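Local coordinates for protein intracellular serine protease (Bacillus licheniformis, PDB 4ZOQ) that is a subtilisin-like serine protease that probably cleaves peptide bonds during the maturation of lanthipeptides, at residues S270-G274 / T275-A279. Numbering follows the deposited sequence.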
ATOM      1  N   SER B 270      -4.315  12.375  13.667  1.00 34.02           N
ATOM      2  CA  SER B 270      -3.332  11.840  14.611  1.00 32.64           C
ATOM      3  C   SER B 270      -1.903  11.997  14.080  1.00 33.24           C
ATOM      4  O   SER B 270      -1.628  11.891  12.873  1.00 35.77           O
ATOM      5  CB  SER B 270      -3.609  10.372  14.948  1.00 35.20           C
ATOM      6  OG  SER B 270      -2.721   9.885  15.958  1.00 35.06           O
ATOM      7  N   LEU B 271      -0.992  12.221  15.005  1.00 30.58           N
ATOM      8  CA  LEU B 271       0.403  12.349  14.695  1.00 32.87           C
ATOM      9  C   LEU B 271       0.995  10.949  14.643  1.00 33.96           C
ATOM     10  O   LEU B 271       0.800  10.136  15.552  1.00 36.23           O
ATOM     11  CB  LEU B 271       1.064  13.206  15.763  1.00 33.34           C
ATOM     12  CG  LEU B 271       1.954  14.351  15.322  1.00 39.40           C
ATOM     13  CD1 LEU B 271       1.271  15.188  14.235  1.00 31.18           C
ATOM     14  CD2 LEU B 271       2.198  15.183  16.556  1.00 35.24           C
ATOM     15  N   SER B 272       1.735  10.661  13.589  1.00 32.64           N
ATOM     16  CA  SER B 272       2.240   9.314  13.384  1.00 31.23           C
ATOM     17  C   SER B 272       3.491   9.317  12.505  1.00 32.53           C
ATOM     18  O   SER B 272       4.047  10.381  12.208  1.00 29.91           O
ATOM     19  CB  SER B 272       1.122   8.464  12.746  1.00 34.06           C
ATOM     20  OG  SER B 272       1.424   7.077  12.738  1.00 37.36           O
ATOM     21  N   TYR B 273       3.909   8.128  12.076  1.00 32.83           N
ATOM     22  CA  TYR B 273       5.079   7.954  11.216  1.00 31.60           C
ATOM     23  C   TYR B 273       5.061   6.557  10.578  1.00 31.21           C
ATOM     24  O   TYR B 273       4.375   5.671  11.064  1.00 31.78           O
ATOM     25  CB  TYR B 273       6.370   8.195  12.018  1.00 29.95           C
ATOM     26  CG  TYR B 273       6.736   7.073  12.977  1.00 30.34           C
ATOM     27  CD1 TYR B 273       7.344   5.904  12.533  1.00 28.62           C
ATOM     28  CD2 TYR B 273       6.449   7.185  14.343  1.00 34.66           C
ATOM     29  CE1 TYR B 273       7.669   4.866  13.417  1.00 29.50           C
ATOM     30  CE2 TYR B 273       6.774   6.158  15.243  1.00 34.20           C
ATOM     31  CZ  TYR B 273       7.386   4.999  14.770  1.00 34.07           C
ATOM     32  OH  TYR B 273       7.722   3.989  15.651  1.00 31.87           O
ATOM     33  N   GLY B 274       5.869   6.348   9.543  1.00 28.99           N
ATOM     34  CA  GLY B 274       6.068   5.021   8.988  1.00 26.07           C
ATOM     35  C   GLY B 274       6.095   4.934   7.466  1.00 30.48           C
ATOM     36  O   GLY B 274       5.603   5.854   6.741  1.00 26.35           O
ATOM     37  N   THR B 275       6.715   3.851   6.975  1.00 25.84           N
ATOM     38  CA  THR B 275       6.726   3.560   5.545  1.00 27.13           C
ATOM     39  C   THR B 275       5.287   3.352   5.053  1.00 27.74           C
ATOM     40  O   THR B 275       4.973   3.561   3.875  1.00 27.42           O
ATOM     41  CB  THR B 275       7.584   2.308   5.163  1.00 26.62           C
ATOM     42  OG1 THR B 275       7.161   1.174   5.920  1.00 26.52           O
ATOM     43  CG2 THR B 275       9.080   2.536   5.403  1.00 25.10           C
ATOM     44  N   SER B 276       4.391   2.961   5.945  1.00 27.25           N
ATOM     45  CA  SER B 276       3.002   2.792   5.516  1.00 28.62           C
ATOM     46  C   SER B 276       2.372   4.134   5.157  1.00 26.15           C
ATOM     47  O   SER B 276       1.326   4.209   4.541  1.00 26.02           O
ATOM     48  CB  SER B 276       2.186   2.117   6.614  1.00 35.44           C
ATOM     49  OG  SER B 276       2.000   2.987   7.719  1.00 33.51           O
ATOM     50  N   LEU B 277       3.045   5.200   5.562  1.00 29.25           N
ATOM     51  CA  LEU B 277       2.615   6.545   5.282  1.00 25.89           C
ATOM     52  C   LEU B 277       3.427   7.132   4.130  1.00 27.02           C
ATOM     53  O   LEU B 277       3.053   8.149   3.561  1.00 27.90           O
ATOM     54  CB  LEU B 277       2.762   7.406   6.531  1.00 26.10           C
ATOM     55  CG  LEU B 277       1.985   6.875   7.738  1.00 26.85           C
ATOM     56  CD1 LEU B 277       2.189   7.782   8.935  1.00 25.66           C
ATOM     57  CD2 LEU B 277       0.484   6.672   7.424  1.00 26.52           C
ATOM     58  N   ALA B 278       4.524   6.477   3.769  1.00 26.83           N
ATOM     59  CA  ALA B 278       5.324   6.970   2.669  1.00 27.09           C
ATOM     60  C   ALA B 278       4.794   6.446   1.374  1.00 25.65           C
ATOM     61  O   ALA B 278       4.631   7.217   0.427  1.00 26.54           O
ATOM     62  CB  ALA B 278       6.792   6.601   2.836  1.00 25.52           C
ATOM     63  N   ALA B 279       4.524   5.140   1.332  1.00 25.36           N
ATOM     64  CA  ALA B 279       4.051   4.509   0.100  1.00 25.45           C
ATOM     65  C   ALA B 279       2.817   5.195  -0.533  1.00 26.08           C
ATOM     66  O   ALA B 279       2.810   5.407  -1.750  1.00 26.15           O
ATOM     67  CB  ALA B 279       3.787   3.028   0.327  1.00 25.71           C
TER
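Ser-272, at the end of strand 269-272, is the first residue to meet the following helix: its OG lies 3.9 Å from CD1 of Leu-277, a van der Waals approach to a methyl group. OG reaches there by standing anti to the backbone N (chi1 -169°). At Tyr-273 the backbone takes over, Tyr-273 C lying 3.5 Å from CD1 of Leu-277, while the CB bond points away from the helix and the ring meets Tyr-229 edge-to-face. At the phi of 138° and psi of 158° of Gly-274, any side chain would collide with the carbonyl O of Tyr-273. This is the Gly-Thr-Ser signature around the catalytic serine of the S8 (subtilase) family, near the start of helix 275-297; the side chain of Ser-276 is about 4 Å from that of His-86, both predicted charge-relay residues. Gly-274 O accepts a hydrogen bond from Leu-277 N at 2.9 Å. Leu-277 also packs on Val-246 of strand 246-249 and Met-93 of helix 86-97. Replacing it by an alanine would probably open a gap beside the Ser-272 side chain and the Tyr-273 backbone and deprive Val-246 and Met-93 of an apolar neighbour. Beyond Gly-274, Thr-275 turns its OG1 to Asn-175 and Gly-174 N.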